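Local coordinates for type IV pilus biogenesis factor PilY1 (Pseudomonas aeruginosa, PDB 3HX6), which takes part in type IV pilus assembly, twitching motility and host-cell adhesion, and seems to regulate pilus retraction by binding and releasing calcium, at residues R160-L166 with L191-F195; D221-L225 with P248-P254; G271-L277 with A325-T329. The protein carries 3 engineered substitutions. All coordinates share one frame; numbering follows the deposited sequence.

Overall arrangement
This chain is the C-terminal part of PilY1, and all three contacts lie in its beta-propeller domain. From the N terminus, interaction 1 joins the turn between strands 150-158 and 165-170 to the loop running from strand 178-184 to strand 199-202, at the passage to the next blade. Interaction 2 sets strand 223-229 of that blade against the start of strand 251-257, first of the following one. Interaction 3 packs the hairpin of strands 267-272 and 276-281 on the loop leading to strand 333-336. They close loops of 24, 22 and 47 intervening residues in series, none enclosing or crossing another. Interactions 2 and 3 touch directly, with Ser252 OG 2.6 Å from Ile328 O.

Interaction 1: R160-L166 with L191-F195; sequences RAGGKGL and LGYSF
Lys164 lies across one face of the Tyr193 ring in a CH-pi contact: its CG stands 4.1 Å from the ring centroid and 15° off the ring normal. Farther out, Lys164 CE is 3.9 Å from Tyr193 CE2, and the extended tail carries NZ past the ring to the carbonyl of Ser217. At the ring's edge, Arg160 O comes within 3.4 Å of Tyr193 CD1. The Arg160 side chain starts away from 191-195 but bends back at chi2 and chi3, bringing NH2 to 3.3 Å from Phe195 O. That hydrogen bond is bent, 138° at the hydrogen, and arrives from above the carbonyl plane. Phe195 CD1 lies over one face of the guanidinium, the ring tilted 65° to it, while Ala161 CB touches Phe195 CZ. Waters bridge the segments at two places: one molecule links Arg160 NH1 to Phe195 O, and another accepts from Ser194 N at 2.8 Å and donates to Gly163 O at 2.6 Å. In the second shell, Val136 O takes a further bond from Arg160 NH1, and Ser158 OG bonds to Ser194 O. Leu166 CD2 and Leu191 CD1 meet, and both side chains rest on Ile183 of strand 178-184 and reach strand 223-229, so the contact bridges successive blade sheets.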
loop_
_atom_site.group_PDB
_atom_site.type_symbol
_atom_site.label_atom_id
_atom_site.label_comp_id
_atom_site.label_asym_id
_atom_site.label_seq_id
_atom_site.Cartn_x
_atom_site.Cartn_y
_atom_site.Cartn_z
ATOM N N ARG A 160 -33.257 -3.637 4.129
ATOM C CA ARG A 160 -32.869 -4.546 5.202
ATOM C C ARG A 160 -34.098 -5.307 5.708
ATOM O O ARG A 160 -34.852 -5.868 4.914
ATOM C CB ARG A 160 -32.237 -3.746 6.344
ATOM C CG ARG A 160 -31.050 -2.882 5.929
ATOM C CD ARG A 160 -29.748 -3.642 6.069
ATOM N NE ARG A 160 -29.340 -4.340 4.862
ATOM C CZ ARG A 160 -28.513 -5.381 4.855
ATOM N NH1 ARG A 160 -28.015 -5.850 5.994
ATOM N NH2 ARG A 160 -28.165 -5.941 3.705
ATOM N N ALA A 161 -34.304 -5.313 7.024
ATOM C CA ALA A 161 -35.450 -6.008 7.611
ATOM C C ALA A 161 -36.703 -5.140 7.596
ATOM O O ALA A 161 -37.802 -5.616 7.886
ATOM C CB ALA A 161 -35.128 -6.432 9.041
ATOM N N GLY A 162 -36.537 -3.869 7.241
ATOM C CA GLY A 162 -37.660 -2.949 7.216
ATOM C C GLY A 162 -38.668 -3.183 6.110
ATOM O O GLY A 162 -39.851 -2.874 6.264
ATOM N N GLY A 163 -38.203 -3.722 4.989
ATOM C CA GLY A 163 -39.091 -3.985 3.870
ATOM C C GLY A 163 -38.360 -4.731 2.773
ATOM O O GLY A 163 -37.165 -4.994 2.892
ATOM N N LYS A 164 -39.074 -5.080 1.708
ATOM C CA LYS A 164 -38.474 -5.797 0.594
ATOM C C LYS A 164 -38.182 -4.792 -0.510
ATOM O O LYS A 164 -39.053 -4.453 -1.311
ATOM C CB LYS A 164 -39.427 -6.883 0.097
ATOM C CG LYS A 164 -39.800 -7.893 1.176
ATOM C CD LYS A 164 -40.922 -8.813 0.722
ATOM C CE LYS A 164 -41.269 -9.820 1.805
ATOM N NZ LYS A 164 -42.421 -10.683 1.415
ATOM N N GLY A 165 -36.952 -4.302 -0.543
ATOM C CA GLY A 165 -36.612 -3.325 -1.552
ATOM C C GLY A 165 -35.128 -3.107 -1.711
ATOM O O GLY A 165 -34.332 -3.345 -0.797
ATOM N N LEU A 166 -34.771 -2.628 -2.893
ATOM C CA LEU A 166 -33.395 -2.353 -3.258
ATOM C C LEU A 166 -33.347 -0.949 -3.834
ATOM O O LEU A 166 -34.332 -0.474 -4.391
ATOM C CB LEU A 166 -32.958 -3.344 -4.343
ATOM C CG LEU A 166 -31.902 -4.418 -4.092
ATOM C CD1 LEU A 166 -31.961 -4.875 -2.666
ATOM C CD2 LEU A 166 -32.122 -5.585 -5.063
ATOM N N LEU A 191 -38.815 -10.459 -4.888
ATOM C CA LEU A 191 -37.829 -9.774 -4.071
ATOM C C LEU A 191 -38.175 -9.956 -2.591
ATOM O O LEU A 191 -39.319 -9.746 -2.181
ATOM C CB LEU A 191 -37.799 -8.284 -4.415
ATOM C CG LEU A 191 -36.777 -7.436 -3.655
ATOM C CD1 LEU A 191 -35.358 -7.860 -4.055
ATOM C CD2 LEU A 191 -37.005 -5.955 -3.961
ATOM N N GLY A 192 -37.190 -10.361 -1.796
ATOM C CA GLY A 192 -37.420 -10.545 -0.374
ATOM C C GLY A 192 -36.611 -9.534 0.411
ATOM O O GLY A 192 -36.165 -8.527 -0.148
ATOM N N TYR A 193 -36.429 -9.774 1.704
ATOM C CA TYR A 193 -35.629 -8.867 2.511
ATOM C C TYR A 193 -34.214 -9.001 1.967
ATOM O O TYR A 193 -33.593 -10.065 2.038
ATOM C CB TYR A 193 -35.718 -9.257 3.982
ATOM C CG TYR A 193 -37.121 -9.086 4.502
ATOM C CD1 TYR A 193 -37.668 -7.814 4.661
ATOM C CD2 TYR A 193 -37.934 -10.191 4.745
ATOM C CE1 TYR A 193 -38.989 -7.645 5.041
ATOM C CE2 TYR A 193 -39.259 -10.034 5.125
ATOM C CZ TYR A 193 -39.778 -8.759 5.268
ATOM O OH TYR A 193 -41.090 -8.599 5.631
ATOM N N SER A 194 -33.717 -7.905 1.414
ATOM C CA SER A 194 -32.420 -7.899 0.779
ATOM C C SER A 194 -31.172 -7.853 1.634
ATOM O O SER A 194 -30.370 -6.923 1.552
ATOM C CB SER A 194 -32.401 -6.787 -0.258
ATOM O OG SER A 194 -33.404 -7.045 -1.231
ATOM N N PHE A 195 -31.000 -8.885 2.447
ATOM C CA PHE A 195 -29.819 -9.002 3.280
ATOM C C PHE A 195 -28.607 -9.360 2.416
ATOM O O PHE A 195 -27.476 -9.022 2.758
ATOM C CB PHE A 195 -30.039 -10.083 4.338
ATOM C CG PHE A 195 -30.999 -9.680 5.415
ATOM C CD1 PHE A 195 -30.561 -8.945 6.513
ATOM C CD2 PHE A 195 -32.343 -10.026 5.333
ATOM C CE1 PHE A 195 -31.445 -8.562 7.514
ATOM C CE2 PHE A 195 -33.238 -9.644 6.331
ATOM C CZ PHE A 195 -32.786 -8.913 7.422
HETATM O O HOH W 1 -26.255 -8.423 4.967
HETATM O O HOH W 2 -25.831 -6.514 2.676
HETATM O O HOH W 3 -27.854 -6.008 1.067
HETATM O O HOH W 4 -34.704 -5.437 2.152
#

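Interaction 2: D221-L225 with P248-P254; sequences DKAAL and PNGLSSP
This is a largely apolar contact between two strands of successive propeller blades: 223-229 is third in its four-stranded sheet, and 251-257 is first in the next. The axes of 223-225 and 251-254 approach to 6.5 Å and lie 27° apart in N-to-C direction; the two belong to separate sheets. Leu251 fills much of the interface. With its CG anti to the backbone N (chi1 -166°), it lays CD2 against the other backbone, 3.4 Å from Leu225 N, and against Leu225 CB at 3.8 Å. Leu225 CD1 in turn reaches Pro254 CB at 3.9 Å, while Ala223 CB rests against the amide of Asn249, 3.5 Å from its ND2. Toward the loop end the polar links are few: Asn249 N makes a weak bond to Asp221 O at 3.0 Å, and one water touches both Asp221 OD1 and Asn249 O. The Asn249 amide is held from the next hairpin, ND2 donating to Asp272 OD1. Asn214, outside both segments, links the backbones, its OD1 accepting from Ala224 N and Leu251 N and its ND2 donating to Lys222 O. Leu251 also lies on Ala270 and Trp278, and Leu225 on Ala268 and Phe280, so the face of one four-stranded antiparallel sheet packs on the next, the blade-to-blade stacking that defines a beta-propeller.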
loop_
_atom_site.group_PDB
_atom_site.type_symbol
_atom_site.label_atom_id
_atom_site.label_comp_id
_atom_site.label_asym_id
_atom_site.label_seq_id
_atom_site.Cartn_x
_atom_site.Cartn_y
_atom_site.Cartn_z
ATOM N N ASP A 221 -41.483 -17.609 -1.398
ATOM C CA ASP A 221 -40.329 -18.301 -0.825
ATOM C C ASP A 221 -39.390 -18.939 -1.839
ATOM O O ASP A 221 -38.781 -19.974 -1.562
ATOM C CB ASP A 221 -40.789 -19.373 0.165
ATOM C CG ASP A 221 -41.406 -18.783 1.414
ATOM O OD1 ASP A 221 -40.730 -17.975 2.090
ATOM O OD2 ASP A 221 -42.566 -19.131 1.719
ATOM N N LYS A 222 -39.266 -18.323 -3.009
ATOM C CA LYS A 222 -38.378 -18.853 -4.033
ATOM C C LYS A 222 -36.995 -18.238 -3.902
ATOM O O LYS A 222 -36.801 -17.260 -3.183
ATOM C CB LYS A 222 -38.921 -18.551 -5.430
ATOM C CG LYS A 222 -40.247 -19.224 -5.740
ATOM C CD LYS A 222 -40.762 -18.779 -7.098
ATOM C CE LYS A 222 -42.125 -19.377 -7.411
ATOM N NZ LYS A 222 -42.637 -18.892 -8.726
ATOM N N ALA A 223 -36.036 -18.835 -4.597
ATOM C CA ALA A 223 -34.668 -18.348 -4.610
ATOM C C ALA A 223 -34.353 -18.028 -6.063
ATOM O O ALA A 223 -34.651 -18.825 -6.947
ATOM C CB ALA A 223 -33.721 -19.417 -4.085
ATOM N N ALA A 224 -33.765 -16.860 -6.315
ATOM C CA ALA A 224 -33.430 -16.478 -7.683
ATOM C C ALA A 224 -32.324 -15.437 -7.736
ATOM O O ALA A 224 -32.208 -14.598 -6.849
ATOM C CB ALA A 224 -34.670 -15.938 -8.393
ATOM N N LEU A 225 -31.501 -15.504 -8.776
ATOM C CA LEU A 225 -30.440 -14.525 -8.946
ATOM C C LEU A 225 -31.095 -13.361 -9.674
ATOM O O LEU A 225 -31.769 -13.553 -10.687
ATOM C CB LEU A 225 -29.296 -15.079 -9.808
ATOM C CG LEU A 225 -28.089 -14.136 -9.942
ATOM C CD1 LEU A 225 -27.340 -14.092 -8.607
ATOM C CD2 LEU A 225 -27.153 -14.613 -11.052
ATOM N N PRO A 248 -39.344 -22.999 2.639
ATOM C CA PRO A 248 -38.829 -21.637 2.464
ATOM C C PRO A 248 -37.424 -21.585 1.862
ATOM O O PRO A 248 -36.552 -22.375 2.229
ATOM C CB PRO A 248 -38.860 -21.075 3.881
ATOM C CG PRO A 248 -40.048 -21.767 4.481
ATOM C CD PRO A 248 -39.870 -23.192 4.003
ATOM N N ASN A 249 -37.220 -20.667 0.922
ATOM C CA ASN A 249 -35.914 -20.490 0.302
ATOM C C ASN A 249 -35.720 -19.020 -0.057
ATOM O O ASN A 249 -36.662 -18.227 -0.017
ATOM C CB ASN A 249 -35.763 -21.353 -0.960
ATOM C CG ASN A 249 -34.298 -21.646 -1.293
ATOM O OD1 ASN A 249 -33.393 -21.204 -0.584
ATOM N ND2 ASN A 249 -34.062 -22.398 -2.371
ATOM N N GLY A 250 -34.485 -18.676 -0.405
ATOM C CA GLY A 250 -34.129 -17.319 -0.771
ATOM C C GLY A 250 -32.673 -17.388 -1.186
ATOM O O GLY A 250 -31.897 -18.128 -0.574
ATOM N N LEU A 251 -32.287 -16.654 -2.223
ATOM C CA LEU A 251 -30.902 -16.700 -2.672
ATOM C C LEU A 251 -30.065 -15.657 -1.936
ATOM O O LEU A 251 -30.508 -14.533 -1.740
ATOM C CB LEU A 251 -30.816 -16.459 -4.182
ATOM C CG LEU A 251 -29.452 -16.818 -4.776
ATOM C CD1 LEU A 251 -29.252 -18.333 -4.659
ATOM C CD2 LEU A 251 -29.377 -16.387 -6.229
ATOM N N SER A 252 -28.849 -16.030 -1.548
ATOM C CA SER A 252 -27.968 -15.125 -0.814
ATOM C C SER A 252 -26.954 -14.392 -1.691
ATOM O O SER A 252 -27.082 -14.373 -2.918
ATOM C CB SER A 252 -27.241 -15.900 0.286
ATOM O OG SER A 252 -28.180 -16.521 1.151
ATOM N N SER A 253 -25.945 -13.802 -1.047
ATOM C CA SER A 253 -24.904 -13.033 -1.726
ATOM C C SER A 253 -24.152 -13.820 -2.789
ATOM O O SER A 253 -23.579 -14.874 -2.514
ATOM C CB SER A 253 -23.899 -12.498 -0.701
ATOM O OG SER A 253 -24.562 -11.926 0.411
ATOM N N PRO A 254 -24.125 -13.306 -4.027
ATOM C CA PRO A 254 -23.405 -14.044 -5.069
ATOM C C PRO A 254 -21.945 -13.638 -5.177
ATOM O O PRO A 254 -21.548 -12.565 -4.708
ATOM C CB PRO A 254 -24.169 -13.675 -6.334
ATOM C CG PRO A 254 -24.509 -12.230 -6.072
ATOM C CD PRO A 254 -24.955 -12.236 -4.611
HETATM O O HOH W 5 -37.716 -17.373 2.442
#

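Interaction 3: G271-L277 with A325-T329; sequences GDLQGNL and AQAIT
Ile328 packs against a beta hairpin of the propeller, strands 267-272 and 276-281, whose type I turn runs from Asp272 to Gly275. The tight part is the fit of Ile328 against the hairpin backbone. Its CG2, anti to the backbone N (chi1 -64° places CG1 beside that N), lies 3.8 Å from Gly271 CA, where no side chain intervenes, while CD1 reaches 3.5 Å from Gly275 O and touches Leu277 CD2 more loosely. The buried Ala327 methyl also lies close, CB 3.3 Å from Leu273 O. Phe347 of strand 343-348 meets both Ile328 and Leu277. The looser side lies at the partly exposed Ala325, whose CB approaches Gln274 O at 3.6 Å. The turn is braced by the Asp272 carboxylate. Its OD2 accepts from Asn276 N, and OD1 takes a straight bond from Asn276 ND2 (3.0 Å, 165°), using its syn lone pair, with OD1 in the plane of the Asn276 amide; Trp278 NE1 also donates to OD1, and Asn276 OD1 is bonded to Ser317 OG. The same residue's carbonyl joins turn and loop: Asp272 O accepts from Gly275 N and from Ile328 N, each at 3.0 Å, the two reaching it from opposite faces of the carbonyl plane.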
loop_
_atom_site.group_PDB
_atom_site.type_symbol
_atom_site.label_atom_id
_atom_site.label_comp_id
_atom_site.label_asym_id
_atom_site.label_seq_id
_atom_site.Cartn_x
_atom_site.Cartn_y
_atom_site.Cartn_z
ATOM N N GLY A 271 -25.150 -19.204 -2.594
ATOM C CA GLY A 271 -25.822 -20.209 -1.792
ATOM C C GLY A 271 -27.223 -19.701 -1.508
ATOM O O GLY A 271 -27.552 -18.559 -1.850
ATOM N N ASP A 272 -28.066 -20.538 -0.911
ATOM C CA ASP A 272 -29.416 -20.109 -0.586
ATOM C C ASP A 272 -29.784 -20.557 0.832
ATOM O O ASP A 272 -28.989 -21.220 1.504
ATOM C CB ASP A 272 -30.415 -20.638 -1.627
ATOM C CG ASP A 272 -30.550 -22.153 -1.611
ATOM O OD1 ASP A 272 -31.131 -22.696 -2.584
ATOM O OD2 ASP A 272 -30.093 -22.802 -0.642
ATOM N N LEU A 273 -30.971 -20.177 1.290
ATOM C CA LEU A 273 -31.418 -20.537 2.630
ATOM C C LEU A 273 -31.539 -22.040 2.808
ATOM O O LEU A 273 -31.521 -22.540 3.929
ATOM C CB LEU A 273 -32.769 -19.881 2.939
ATOM C CG LEU A 273 -32.780 -18.351 2.986
ATOM C CD1 LEU A 273 -34.186 -17.854 3.300
ATOM C CD2 LEU A 273 -31.791 -17.865 4.041
ATOM N N GLN A 274 -31.654 -22.760 1.698
ATOM C CA GLN A 274 -31.787 -24.212 1.746
ATOM C C GLN A 274 -30.461 -24.944 1.798
ATOM O O GLN A 274 -30.428 -26.170 1.922
ATOM C CB GLN A 274 -32.592 -24.705 0.549
ATOM C CG GLN A 274 -34.091 -24.633 0.765
ATOM C CD GLN A 274 -34.869 -25.029 -0.463
ATOM O OE1 GLN A 274 -34.342 -25.689 -1.359
ATOM N NE2 GLN A 274 -36.140 -24.642 -0.511
ATOM N N GLY A 275 -29.369 -24.196 1.699
ATOM C CA GLY A 275 -28.056 -24.807 1.739
ATOM C C GLY A 275 -27.524 -25.217 0.384
ATOM O O GLY A 275 -26.487 -25.875 0.294
ATOM N N ASN A 276 -28.224 -24.846 -0.682
ATOM C CA ASN A 276 -27.761 -25.194 -2.018
ATOM C C ASN A 276 -26.764 -24.149 -2.496
ATOM O O ASN A 276 -26.988 -22.956 -2.321
ATOM C CB ASN A 276 -28.930 -25.233 -3.001
ATOM C CG ASN A 276 -30.004 -26.201 -2.579
ATOM O OD1 ASN A 276 -29.790 -27.414 -2.572
ATOM N ND2 ASN A 276 -31.169 -25.671 -2.212
ATOM N N LEU A 277 -25.661 -24.596 -3.089
ATOM C CA LEU A 277 -24.670 -23.667 -3.627
ATOM C C LEU A 277 -24.909 -23.711 -5.133
ATOM O O LEU A 277 -24.580 -24.695 -5.804
ATOM C CB LEU A 277 -23.246 -24.125 -3.288
ATOM C CG LEU A 277 -22.084 -23.136 -3.487
ATOM C CD1 LEU A 277 -21.962 -22.749 -4.955
ATOM C CD2 LEU A 277 -22.300 -21.903 -2.619
ATOM N N ALA A 325 -30.242 -29.640 6.541
ATOM C CA ALA A 325 -29.838 -28.548 5.661
ATOM C C ALA A 325 -29.190 -27.397 6.413
ATOM O O ALA A 325 -29.630 -27.036 7.494
ATOM C CB ALA A 325 -31.054 -28.036 4.893
ATOM N N GLN A 326 -28.150 -26.814 5.824
ATOM C CA GLN A 326 -27.442 -25.685 6.425
ATOM C C GLN A 326 -27.570 -24.466 5.521
ATOM O O GLN A 326 -27.061 -24.465 4.403
ATOM C CB GLN A 326 -25.961 -26.006 6.589
ATOM C CG GLN A 326 -25.652 -27.076 7.604
ATOM C CD GLN A 326 -24.219 -27.529 7.504
ATOM O OE1 GLN A 326 -23.499 -27.592 8.505
ATOM N NE2 GLN A 326 -23.791 -27.852 6.288
ATOM N N ALA A 327 -28.234 -23.428 6.008
ATOM C CA ALA A 327 -28.408 -22.216 5.225
ATOM C C ALA A 327 -27.063 -21.578 4.906
ATOM O O ALA A 327 -26.118 -21.659 5.697
ATOM C CB ALA A 327 -29.274 -21.225 5.991
ATOM N N ILE A 328 -26.982 -20.951 3.739
ATOM C CA ILE A 328 -25.774 -20.253 3.321
ATOM C C ILE A 328 -26.164 -18.796 3.152
ATOM O O ILE A 328 -27.085 -18.476 2.390
ATOM C CB ILE A 328 -25.236 -20.782 1.986
ATOM C CG1 ILE A 328 -24.809 -22.242 2.151
ATOM C CG2 ILE A 328 -24.067 -19.903 1.512
ATOM C CD1 ILE A 328 -24.582 -22.967 0.850
ATOM N N THR A 329 -25.465 -17.926 3.876
ATOM C CA THR A 329 -25.721 -16.496 3.855
ATOM C C THR A 329 -24.612 -15.742 3.136
ATOM O O THR A 329 -24.873 -14.895 2.282
ATOM C CB THR A 329 -25.798 -15.929 5.291
ATOM O OG1 THR A 329 -26.909 -16.502 5.978
ATOM C CG2 THR A 329 -25.945 -14.423 5.259
#